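Local coordinates for venom allergen-like (VAL) 4 protein (Schistosoma mansoni, PDB 4P27) that binds lipids as a probably secreted venom allergen-like member of the SCP/TAPS (CAP) family that lacks the prototypical CAP sequence motifs, at residues Lys16-Asp21 and Gln114-Thr119; Lys34-Leu39 and Arg148-Lys153; Asn118-Ile123 and Cys138-Gly143. One frame throughout, in Å; residues are numbered along the deposited sequence.

Contact 1 (Lys16-Asp21 and Gln114-Thr119); sequences KKVRKD and QMVWNT. With NAG (2-acetamido-2-deoxy-beta-D-glucopyranose), chain B.
In the CAP fold of this protein, helix 6-22 packs against the chain where it leaves helix 110-115, and Arg-19 joins the two by gripping the backbone of Met-115 and Trp-117. Val-116 is the first residue past the helix to leave helical geometry, so carbonyls there need donors from elsewhere, and a long arginine chain ending in a flat group with several N-H donors suits the task. The Arg-19 chain bends at its third torsion (chi3 84°), which carries the flat group across to the turn with both acceptors at its edge. NH2 bridges two carbonyls, donating to Met-115 O at 2.9 Å and to Trp-117 O at 2.8 Å. NH1 adds a second bond to Trp-117 O, so one oxygen is held end-on by both nitrogens, which approach it from the same face of its plane. NH1 also donates to Thr-37 O, a further restraint on the group's rotation. Beside this buried charge the packing is apolar: branched Val-18 offers one methyl to each neighbour, meeting both side chains at about a right angle. CG1 of Val-18 touches CG1 of Val-116 at 3.7 Å, while Val-18 CG2 rests on the terminal CE of Met-115, also at 3.7 Å.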
loop_
_atom_site.group_PDB
_atom_site.type_symbol
_atom_site.label_atom_id
_atom_site.label_comp_id
_atom_site.label_asym_id
_atom_site.label_seq_id
_atom_site.Cartn_x
_atom_site.Cartn_y
_atom_site.Cartn_z
ATOM N N LYS A 16 6.777 -6.006 -1.163
ATOM C CA LYS A 16 7.155 -7.388 -0.852
ATOM C C LYS A 16 7.894 -7.512 0.452
ATOM O O LYS A 16 7.599 -8.383 1.237
ATOM C CB LYS A 16 7.954 -8.034 -2.019
ATOM C CG LYS A 16 7.044 -8.175 -3.190
ATOM C CD LYS A 16 7.501 -9.229 -4.192
ATOM C CE LYS A 16 8.505 -8.626 -5.144
ATOM N NZ LYS A 16 8.748 -9.670 -6.198
ATOM N N LYS A 17 8.847 -6.621 0.695
ATOM C CA LYS A 17 9.646 -6.685 1.891
ATOM C C LYS A 17 8.799 -6.387 3.170
ATOM O O LYS A 17 8.986 -7.041 4.175
ATOM C CB LYS A 17 10.735 -5.601 1.870
ATOM C CG LYS A 17 11.821 -5.929 2.895
ATOM C CD LYS A 17 12.233 -4.718 3.667
ATOM C CE LYS A 17 13.178 -5.104 4.803
ATOM N NZ LYS A 17 13.061 -4.027 5.834
ATOM N N VAL A 18 7.979 -5.313 3.151
ATOM C CA VAL A 18 7.043 -5.034 4.283
ATOM C C VAL A 18 6.187 -6.284 4.658
ATOM O O VAL A 18 6.057 -6.671 5.800
ATOM C CB VAL A 18 6.133 -3.872 3.925
ATOM C CG1 VAL A 18 4.956 -3.670 4.908
ATOM C CG2 VAL A 18 6.994 -2.633 3.898
ATOM N N ARG A 19 5.669 -6.947 3.670
ATOM C CA ARG A 19 4.772 -8.058 3.889
ATOM C C ARG A 19 5.559 -9.264 4.417
ATOM O O ARG A 19 5.065 -10.003 5.270
ATOM C CB ARG A 19 4.101 -8.414 2.519
ATOM C CG ARG A 19 2.956 -7.387 2.265
ATOM C CD ARG A 19 2.389 -7.498 0.873
ATOM N NE ARG A 19 1.357 -8.548 0.718
ATOM C CZ ARG A 19 0.073 -8.395 1.040
ATOM N NH1 ARG A 19 -0.764 -9.370 0.761
ATOM N NH2 ARG A 19 -0.402 -7.224 1.525
ATOM N N LYS A 20 6.781 -9.472 3.880
ATOM C CA LYS A 20 7.652 -10.512 4.445
ATOM C C LYS A 20 8.023 -10.196 5.887
ATOM O O LYS A 20 7.967 -11.066 6.661
ATOM C CB LYS A 20 8.960 -10.679 3.630
ATOM C CG LYS A 20 9.722 -11.933 4.076
ATOM C CD LYS A 20 10.723 -12.416 3.034
ATOM C CE LYS A 20 11.749 -13.329 3.686
ATOM N NZ LYS A 20 12.623 -13.928 2.652
ATOM N N ASP A 21 8.460 -8.966 6.192
ATOM C CA ASP A 21 8.738 -8.538 7.518
ATOM C C ASP A 21 7.586 -8.736 8.518
ATOM O O ASP A 21 7.843 -9.205 9.645
ATOM C CB ASP A 21 9.020 -7.087 7.512
ATOM C CG ASP A 21 10.415 -6.776 7.012
ATOM O OD1 ASP A 21 11.150 -7.716 6.774
ATOM O OD2 ASP A 21 10.744 -5.600 6.875
ATOM N N GLN A 114 -3.317 -0.966 4.242
ATOM C CA GLN A 114 -3.444 -1.420 2.889
ATOM C C GLN A 114 -2.175 -2.197 2.460
ATOM O O GLN A 114 -2.295 -3.185 1.727
ATOM C CB GLN A 114 -3.650 -0.227 1.941
ATOM C CG GLN A 114 -3.734 -0.671 0.488
ATOM C CD GLN A 114 -4.998 -1.574 0.232
ATOM O OE1 GLN A 114 -6.083 -1.049 0.000
ATOM N NE2 GLN A 114 -4.829 -2.895 0.192
ATOM N N MET A 115 -0.980 -1.729 2.885
ATOM C CA MET A 115 0.264 -2.452 2.477
ATOM C C MET A 115 0.324 -3.846 3.065
ATOM O O MET A 115 0.848 -4.714 2.439
ATOM C CB MET A 115 1.539 -1.702 2.926
ATOM C CG MET A 115 1.768 -0.384 2.104
ATOM S SD MET A 115 3.283 0.444 2.712
ATOM C CE MET A 115 4.473 -0.609 2.047
ATOM N N VAL A 116 -0.233 -4.078 4.257
ATOM C CA VAL A 116 -0.171 -5.417 4.855
ATOM C C VAL A 116 -1.511 -6.178 4.779
ATOM O O VAL A 116 -1.701 -7.157 5.463
ATOM C CB VAL A 116 0.340 -5.408 6.319
ATOM C CG1 VAL A 116 1.826 -4.969 6.397
ATOM C CG2 VAL A 116 -0.562 -4.587 7.273
ATOM N N TRP A 117 -2.348 -5.779 3.830
ATOM C CA TRP A 117 -3.702 -6.301 3.726
ATOM C C TRP A 117 -3.613 -7.686 3.199
ATOM O O TRP A 117 -3.055 -7.950 2.101
ATOM C CB TRP A 117 -4.616 -5.397 2.857
ATOM C CG TRP A 117 -6.044 -5.803 3.107
ATOM C CD1 TRP A 117 -6.827 -6.646 2.331
ATOM C CD2 TRP A 117 -6.839 -5.400 4.223
ATOM N NE1 TRP A 117 -8.099 -6.807 2.941
ATOM C CE2 TRP A 117 -8.117 -6.050 4.099
ATOM C CE3 TRP A 117 -6.593 -4.566 5.343
ATOM C CZ2 TRP A 117 -9.152 -5.877 5.055
ATOM C CZ3 TRP A 117 -7.654 -4.369 6.271
ATOM C CH2 TRP A 117 -8.892 -5.039 6.094
ATOM N N ASN A 118 -4.118 -8.627 3.980
ATOM C CA ASN A 118 -3.855 -10.051 3.624
ATOM C C ASN A 118 -4.533 -10.566 2.340
ATOM O O ASN A 118 -3.948 -11.410 1.643
ATOM C CB ASN A 118 -4.186 -10.974 4.809
ATOM C CG ASN A 118 -5.688 -11.095 5.038
ATOM O OD1 ASN A 118 -6.491 -10.174 4.707
ATOM N ND2 ASN A 118 -6.079 -12.192 5.667
ATOM N N THR A 119 -5.733 -10.077 1.985
ATOM C CA THR A 119 -6.380 -10.612 0.733
ATOM C C THR A 119 -5.947 -9.883 -0.536
ATOM O O THR A 119 -6.253 -10.305 -1.644
ATOM C CB THR A 119 -7.912 -10.465 0.741
ATOM O OG1 THR A 119 -8.263 -9.153 1.149
ATOM C CG2 THR A 119 -8.586 -11.475 1.815
HETATM C C1 NAG B . -7.336 -12.678 5.908
HETATM C C2 NAG B . -7.588 -14.183 5.719
HETATM C C3 NAG B . -8.930 -14.622 6.217
HETATM C C4 NAG B . -9.095 -14.120 7.624
HETATM C C5 NAG B . -9.025 -12.609 7.609
HETATM C C6 NAG B . -9.363 -12.101 8.984
HETATM C C7 NAG B . -6.369 -14.839 3.794
HETATM C C8 NAG B . -6.387 -15.125 2.343
HETATM N N2 NAG B . -7.519 -14.598 4.353
HETATM O O3 NAG B . -9.005 -16.040 6.161
HETATM O O4 NAG B . -10.333 -14.536 8.115
HETATM O O5 NAG B . -7.736 -12.213 7.181
HETATM O O6 NAG B . -9.207 -10.707 9.075
HETATM O O7 NAG B . -5.332 -14.819 4.384
#

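Contact 2 (Lys34-Leu39 and Arg148-Lys153). With NAG (2-acetamido-2-deoxy-beta-D-glucopyranose), chain B.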
loop_
_atom_site.group_PDB
_atom_site.type_symbol
_atom_site.label_atom_id
_atom_site.label_comp_id
_atom_site.label_asym_id
_atom_site.label_seq_id
_atom_site.Cartn_x
_atom_site.Cartn_y
_atom_site.Cartn_z
ATOM N N LYS A 34 -0.219 -14.442 10.123
ATOM C CA LYS A 34 -0.241 -15.858 9.849
ATOM C C LYS A 34 -0.083 -16.174 8.353
ATOM O O LYS A 34 0.631 -17.116 7.977
ATOM C CB LYS A 34 -1.536 -16.490 10.333
ATOM C CG LYS A 34 -1.576 -18.030 10.237
ATOM C CD LYS A 34 -3.020 -18.499 10.342
ATOM C CE LYS A 34 -3.206 -19.704 11.252
ATOM N NZ LYS A 34 -3.855 -20.732 10.406
ATOM N N ASN A 35 -0.775 -15.428 7.507
ATOM C CA ASN A 35 -0.747 -15.629 6.062
ATOM C C ASN A 35 -0.920 -14.223 5.356
ATOM O O ASN A 35 -1.617 -13.350 5.913
ATOM C CB ASN A 35 -1.903 -16.505 5.639
ATOM C CG ASN A 35 -1.934 -16.691 4.122
ATOM O OD1 ASN A 35 -1.069 -17.400 3.592
ATOM N ND2 ASN A 35 -2.873 -15.995 3.401
ATOM N N LEU A 36 -0.353 -14.024 4.161
ATOM C CA LEU A 36 -0.661 -12.831 3.323
ATOM C C LEU A 36 -0.575 -13.376 1.930
ATOM O O LEU A 36 0.315 -14.149 1.644
ATOM C CB LEU A 36 0.410 -11.752 3.500
ATOM C CG LEU A 36 0.521 -11.139 4.869
ATOM C CD1 LEU A 36 1.658 -10.123 4.827
ATOM C CD2 LEU A 36 -0.806 -10.562 5.413
ATOM N N THR A 37 -1.510 -13.030 1.062
ATOM C CA THR A 37 -1.382 -13.418 -0.291
ATOM C C THR A 37 -0.111 -12.754 -0.892
ATOM O O THR A 37 0.192 -11.570 -0.555
ATOM C CB THR A 37 -2.663 -12.951 -1.005
ATOM O OG1 THR A 37 -3.741 -13.511 -0.277
ATOM C CG2 THR A 37 -2.764 -13.472 -2.437
ATOM N N LYS A 38 0.604 -13.462 -1.781
ATOM C CA LYS A 38 1.748 -12.904 -2.550
ATOM C C LYS A 38 1.238 -11.868 -3.520
ATOM O O LYS A 38 0.311 -12.164 -4.281
ATOM C CB LYS A 38 2.476 -13.945 -3.449
ATOM C CG LYS A 38 3.222 -15.053 -2.740
ATOM C CD LYS A 38 4.343 -14.539 -1.861
ATOM C CE LYS A 38 4.350 -15.332 -0.570
ATOM N NZ LYS A 38 5.747 -15.793 -0.320
ATOM N N LEU A 39 1.871 -10.689 -3.544
ATOM C CA LEU A 39 1.417 -9.626 -4.428
ATOM C C LEU A 39 1.882 -9.920 -5.826
ATOM O O LEU A 39 3.001 -10.223 -5.969
ATOM C CB LEU A 39 2.094 -8.315 -4.006
ATOM C CG LEU A 39 1.582 -7.674 -2.757
ATOM C CD1 LEU A 39 2.291 -6.309 -2.530
ATOM C CD2 LEU A 39 0.045 -7.517 -2.820
ATOM N N ARG A 148 -9.243 -5.527 10.556
ATOM C CA ARG A 148 -7.817 -5.775 10.796
ATOM C C ARG A 148 -7.230 -6.305 9.482
ATOM O O ARG A 148 -7.907 -7.013 8.684
ATOM C CB ARG A 148 -7.634 -6.747 11.988
ATOM C CG ARG A 148 -8.012 -6.117 13.347
ATOM C CD ARG A 148 -8.131 -7.242 14.398
ATOM N NE ARG A 148 -8.466 -6.664 15.709
ATOM C CZ ARG A 148 -9.750 -6.468 16.051
ATOM N NH1 ARG A 148 -10.710 -6.848 15.233
ATOM N NH2 ARG A 148 -10.067 -5.932 17.165
ATOM N N PRO A 149 -5.954 -6.019 9.236
ATOM C CA PRO A 149 -5.388 -6.421 7.914
ATOM C C PRO A 149 -5.150 -7.892 7.652
ATOM O O PRO A 149 -5.038 -8.299 6.475
ATOM C CB PRO A 149 -4.066 -5.655 7.859
ATOM C CG PRO A 149 -3.702 -5.386 9.324
ATOM C CD PRO A 149 -5.021 -5.197 10.039
ATOM N N TYR A 150 -5.038 -8.691 8.717
ATOM C CA TYR A 150 -4.647 -10.097 8.640
ATOM C C TYR A 150 -4.964 -10.892 9.953
ATOM O O TYR A 150 -5.268 -10.317 11.003
ATOM C CB TYR A 150 -3.147 -10.243 8.285
ATOM C CG TYR A 150 -2.190 -9.502 9.250
ATOM C CD1 TYR A 150 -1.860 -10.034 10.492
ATOM C CD2 TYR A 150 -1.620 -8.279 8.868
ATOM C CE1 TYR A 150 -1.004 -9.331 11.382
ATOM C CE2 TYR A 150 -0.749 -7.591 9.711
ATOM C CZ TYR A 150 -0.433 -8.133 10.975
ATOM O OH TYR A 150 0.367 -7.384 11.832
ATOM N N GLU A 151 -4.770 -12.199 9.915
ATOM C CA GLU A 151 -4.893 -12.998 11.157
ATOM C C GLU A 151 -3.526 -13.063 11.821
ATOM O O GLU A 151 -2.544 -13.373 11.136
ATOM C CB GLU A 151 -5.155 -14.398 10.792
ATOM C CG GLU A 151 -6.546 -14.765 10.378
ATOM C CD GLU A 151 -6.581 -16.287 10.187
ATOM O OE1 GLU A 151 -5.700 -16.990 10.746
ATOM O OE2 GLU A 151 -7.458 -16.777 9.457
ATOM N N ALA A 152 -3.471 -12.831 13.124
ATOM C CA ALA A 152 -2.204 -12.949 13.870
ATOM C C ALA A 152 -1.746 -14.435 14.024
ATOM O O ALA A 152 -2.545 -15.359 13.887
ATOM C CB ALA A 152 -2.379 -12.318 15.245
ATOM N N LYS A 153 -0.473 -14.650 14.295
ATOM C CA LYS A 153 0.036 -15.979 14.668
ATOM C C LYS A 153 0.996 -15.671 15.814
ATOM O O LYS A 153 1.268 -14.477 16.115
ATOM C CB LYS A 153 0.745 -16.705 13.509
ATOM C CG LYS A 153 2.146 -16.077 13.255
ATOM C CD LYS A 153 2.947 -16.809 12.164
ATOM C CE LYS A 153 4.252 -16.037 11.915
ATOM N NZ LYS A 153 4.912 -16.587 10.692
HETATM C C1 NAG B . -7.336 -12.678 5.908
HETATM C C2 NAG B . -7.588 -14.183 5.719
HETATM C C3 NAG B . -8.930 -14.622 6.217
HETATM C C4 NAG B . -9.095 -14.120 7.624
HETATM C C5 NAG B . -9.025 -12.609 7.609
HETATM C C6 NAG B . -9.363 -12.101 8.984
HETATM C C7 NAG B . -6.369 -14.839 3.794
HETATM C C8 NAG B . -6.387 -15.125 2.343
HETATM N N2 NAG B . -7.519 -14.598 4.353
HETATM O O3 NAG B . -9.005 -16.040 6.161
HETATM O O4 NAG B . -10.333 -14.536 8.115
HETATM O O5 NAG B . -7.736 -12.213 7.181
HETATM O O6 NAG B . -9.207 -10.707 9.075
HETATM O O7 NAG B . -5.332 -14.819 4.384
HETATM O O HOH W 1 -4.021 -13.540 7.257
#
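Lys-34 N donates to Glu-151 O at 2.8 Å, a nearly straight bond (168° at the hydrogen) that is the direct hydrogen bond between the two segments. From Asn-35 a water takes over the bridging to the same Glu-151: it donates to Asn-35 O at 2.8 Å and accepts from Glu-151 N at 3.1 Å, so both backbone groups have a partner. The same water makes a weak bond to O7 of the N-acetylglucosamine carried by Asn-118. Asn-35 holds that acetyl oxygen more firmly: with CG anti to the backbone N (chi1 178°) its amide reaches out to the sugar, and ND2 supplies a neutral N-H to O7 at 2.9 Å. Here two irregular segments of the CAP fold, the approach to strand 40-41 and the tail after strand 133-141, run roughly antiparallel beside the glycan. The side chains of Lys-34 and Glu-151 lie alongside one another; the CD methylene of Lys-34 comes to 3.1 Å from Glu-151 OE1, while Lys-34 NZ stays 4.2 Å from that oxygen, too far for a salt bridge. CB of Lys-153 packs against CB of Lys-34 at 3.9 Å, and Lys-153 NZ is satisfied by Lys-23 O. Further in, CD2 of Leu-36 meets CB of Tyr-150 at 3.7 Å, while the phenol OH of Tyr-150 bonds Pro-31 O.

Contact 3 (Asn118-Ile123 and Cys138-Gly143). With NAG (2-acetamido-2-deoxy-beta-D-glucopyranose), chain B.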
loop_
_atom_site.group_PDB
_atom_site.type_symbol
_atom_site.label_atom_id
_atom_site.label_comp_id
_atom_site.label_asym_id
_atom_site.label_seq_id
_atom_site.Cartn_x
_atom_site.Cartn_y
_atom_site.Cartn_z
ATOM N N ASN A 118 -4.118 -8.627 3.980
ATOM C CA ASN A 118 -3.855 -10.051 3.624
ATOM C C ASN A 118 -4.533 -10.566 2.340
ATOM O O ASN A 118 -3.948 -11.410 1.643
ATOM C CB ASN A 118 -4.186 -10.974 4.809
ATOM C CG ASN A 118 -5.688 -11.095 5.038
ATOM O OD1 ASN A 118 -6.491 -10.174 4.707
ATOM N ND2 ASN A 118 -6.079 -12.192 5.667
ATOM N N THR A 119 -5.733 -10.077 1.985
ATOM C CA THR A 119 -6.380 -10.612 0.733
ATOM C C THR A 119 -5.947 -9.883 -0.536
ATOM O O THR A 119 -6.253 -10.305 -1.644
ATOM C CB THR A 119 -7.912 -10.465 0.741
ATOM O OG1 THR A 119 -8.263 -9.153 1.149
ATOM C CG2 THR A 119 -8.586 -11.475 1.815
ATOM N N THR A 120 -5.247 -8.754 -0.396
ATOM C CA THR A 120 -4.772 -8.055 -1.585
ATOM C C THR A 120 -3.813 -8.940 -2.408
ATOM O O THR A 120 -2.849 -9.493 -1.881
ATOM C CB THR A 120 -4.051 -6.718 -1.173
ATOM O OG1 THR A 120 -4.984 -5.869 -0.486
ATOM C CG2 THR A 120 -3.487 -6.049 -2.430
ATOM N N GLU A 121 -3.996 -8.949 -3.725
ATOM C CA GLU A 121 -3.344 -9.894 -4.587
ATOM C C GLU A 121 -2.555 -9.150 -5.655
ATOM O O GLU A 121 -1.489 -9.601 -6.084
ATOM C CB GLU A 121 -4.441 -10.696 -5.290
ATOM C CG GLU A 121 -3.825 -11.655 -6.272
ATOM C CD GLU A 121 -4.378 -13.046 -6.107
ATOM O OE1 GLU A 121 -5.515 -13.152 -5.639
ATOM O OE2 GLU A 121 -3.670 -14.014 -6.425
ATOM N N GLU A 122 -3.157 -8.097 -6.181
ATOM C CA GLU A 122 -2.613 -7.356 -7.320
ATOM C C GLU A 122 -2.235 -5.967 -6.827
ATOM O O GLU A 122 -3.005 -5.303 -6.079
ATOM C CB GLU A 122 -3.639 -7.207 -8.433
ATOM C CG GLU A 122 -4.362 -8.499 -8.685
ATOM C CD GLU A 122 -4.022 -9.082 -10.000
ATOM O OE1 GLU A 122 -2.850 -9.030 -10.437
ATOM O OE2 GLU A 122 -4.974 -9.567 -10.606
ATOM N N ILE A 123 -1.098 -5.507 -7.293
ATOM C CA ILE A 123 -0.694 -4.119 -7.056
ATOM C C ILE A 123 -0.245 -3.491 -8.397
ATOM O O ILE A 123 0.394 -4.141 -9.207
ATOM C CB ILE A 123 0.405 -4.080 -6.007
ATOM C CG1 ILE A 123 0.832 -2.619 -5.729
ATOM C CG2 ILE A 123 1.617 -4.848 -6.502
ATOM C CD1 ILE A 123 1.880 -2.501 -4.619
ATOM N N CYS A 138 -0.455 4.254 -5.711
ATOM C CA CYS A 138 -0.502 2.755 -5.772
ATOM C C CYS A 138 -1.926 2.330 -5.691
ATOM O O CYS A 138 -2.665 2.850 -4.822
ATOM C CB CYS A 138 0.252 2.087 -4.626
ATOM S SG CYS A 138 2.048 2.117 -4.860
ATOM N N ASN A 139 -2.297 1.464 -6.636
ATOM C CA ASN A 139 -3.594 0.787 -6.665
ATOM C C ASN A 139 -3.408 -0.638 -6.254
ATOM O O ASN A 139 -2.378 -1.264 -6.570
ATOM C CB ASN A 139 -4.300 0.838 -8.009
ATOM C CG ASN A 139 -4.733 2.227 -8.359
ATOM O OD1 ASN A 139 -5.150 2.953 -7.480
ATOM N ND2 ASN A 139 -4.600 2.634 -9.666
ATOM N N TYR A 140 -4.399 -1.136 -5.505
ATOM C CA TYR A 140 -4.346 -2.471 -4.919
ATOM C C TYR A 140 -5.746 -3.163 -5.217
ATOM O O TYR A 140 -6.767 -2.525 -5.155
ATOM C CB TYR A 140 -4.211 -2.383 -3.421
ATOM C CG TYR A 140 -3.004 -1.593 -2.951
ATOM C CD1 TYR A 140 -3.069 -0.175 -2.809
ATOM C CD2 TYR A 140 -1.762 -2.256 -2.663
ATOM C CE1 TYR A 140 -1.959 0.564 -2.368
ATOM C CE2 TYR A 140 -0.639 -1.500 -2.199
ATOM C CZ TYR A 140 -0.747 -0.105 -2.105
ATOM O OH TYR A 140 0.317 0.648 -1.670
ATOM N N ALA A 141 -5.737 -4.465 -5.513
ATOM C CA ALA A 141 -6.966 -5.267 -5.780
ATOM C C ALA A 141 -6.834 -6.602 -5.030
ATOM O O ALA A 141 -5.861 -7.298 -5.221
ATOM C CB ALA A 141 -7.073 -5.551 -7.281
ATOM N N PRO A 142 -7.829 -6.975 -4.196
ATOM C CA PRO A 142 -9.003 -6.127 -3.826
ATOM C C PRO A 142 -8.476 -5.050 -2.917
ATOM O O PRO A 142 -7.334 -5.149 -2.436
ATOM C CB PRO A 142 -9.943 -7.077 -2.990
ATOM C CG PRO A 142 -9.263 -8.381 -2.951
ATOM C CD PRO A 142 -7.964 -8.384 -3.789
ATOM N N GLY A 143 -9.270 -4.033 -2.639
ATOM C CA GLY A 143 -8.829 -3.046 -1.637
ATOM C C GLY A 143 -9.112 -3.529 -0.218
ATOM O O GLY A 143 -9.554 -4.637 -0.020
HETATM C C1 NAG B . -7.336 -12.678 5.908
HETATM C C2 NAG B . -7.588 -14.183 5.719
HETATM C C3 NAG B . -8.930 -14.622 6.217
HETATM C C4 NAG B . -9.095 -14.120 7.624
HETATM C C5 NAG B . -9.025 -12.609 7.609
HETATM C C6 NAG B . -9.363 -12.101 8.984
HETATM C C7 NAG B . -6.369 -14.839 3.794
HETATM C C8 NAG B . -6.387 -15.125 2.343
HETATM N N2 NAG B . -7.519 -14.598 4.353
HETATM O O3 NAG B . -9.005 -16.040 6.161
HETATM O O4 NAG B . -10.333 -14.536 8.115
HETATM O O5 NAG B . -7.736 -12.213 7.181
HETATM O O6 NAG B . -9.207 -10.707 9.075
HETATM O O7 NAG B . -5.332 -14.819 4.384
#
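Thr-120 has OG1 anti to its own carbonyl carbon (chi1 -61°) and CG2 anti to the backbone N, a setting that divides its work: the hydroxyl donates to Pro-142 O at 3.1 Å, while the methyl lies at the edge of the Tyr-140 ring. Ile-123, extended through both torsions (chi1 -179°), runs beside Tyr-140 and brings CD1 to 3.6 Å from the ring's CE2. These groups sit at the open end of the beta hairpin formed by strands 122-130 and 133-141, in the central sheet of the CAP domain. Glu-122 and Ala-141 form an antiparallel hydrogen-bonded pair, with Ala-141 N donating to Glu-122 O at 2.9 Å; Ile-123 and Tyr-140 are the adjoining non-hydrogen-bonded pair. A classic beta bulge closes this end of the ladder, since Glu-121 and Glu-122 both face Ala-141. Its carbonyl oxygen accepts from Glu-121 N at 2.9 Å and from Glu-122 N at 3.0 Å, the latter in the carbonyl plane. Beyond it the cis peptide before Pro-142 turns the chain and sets CD 3.3 Å from Thr-119 O. Tyr-140 and Ile-123 face helix 6-22, where the Tyr-140 hydroxyl bonds His-15. One carbonyl thus satisfies two successive N-H groups, accommodating the extra residue without loss of hydrogen bonding, and the threonine hydroxyl prolongs the linkage past the last strand pair.

How the contacts relate
Contacts 1 and 3 lie nearer the chain's centre, each about 8 Å from it, whereas the centre of contact 2 sits about 14 Å out, at a partly exposed seam. The chemistry follows: a buried guanidinium and methyl packing in contact 1, strand bonding in contact 3, and one backbone bond, a bridging water and a sugar bond in contact 2. Asn-118 and Thr-119 belong to both contacts 1 and 3, as the chain passes from helix 110-115 into strand 122-130. Contact 2 is tied to this passage from two sides: Asn-118 N lies 2.7 Å from Pro-149 O, probably a hydrogen bond, and Asn-118 O accepts from Thr-37 OG1. The glycosylated asparagine therefore borders all three.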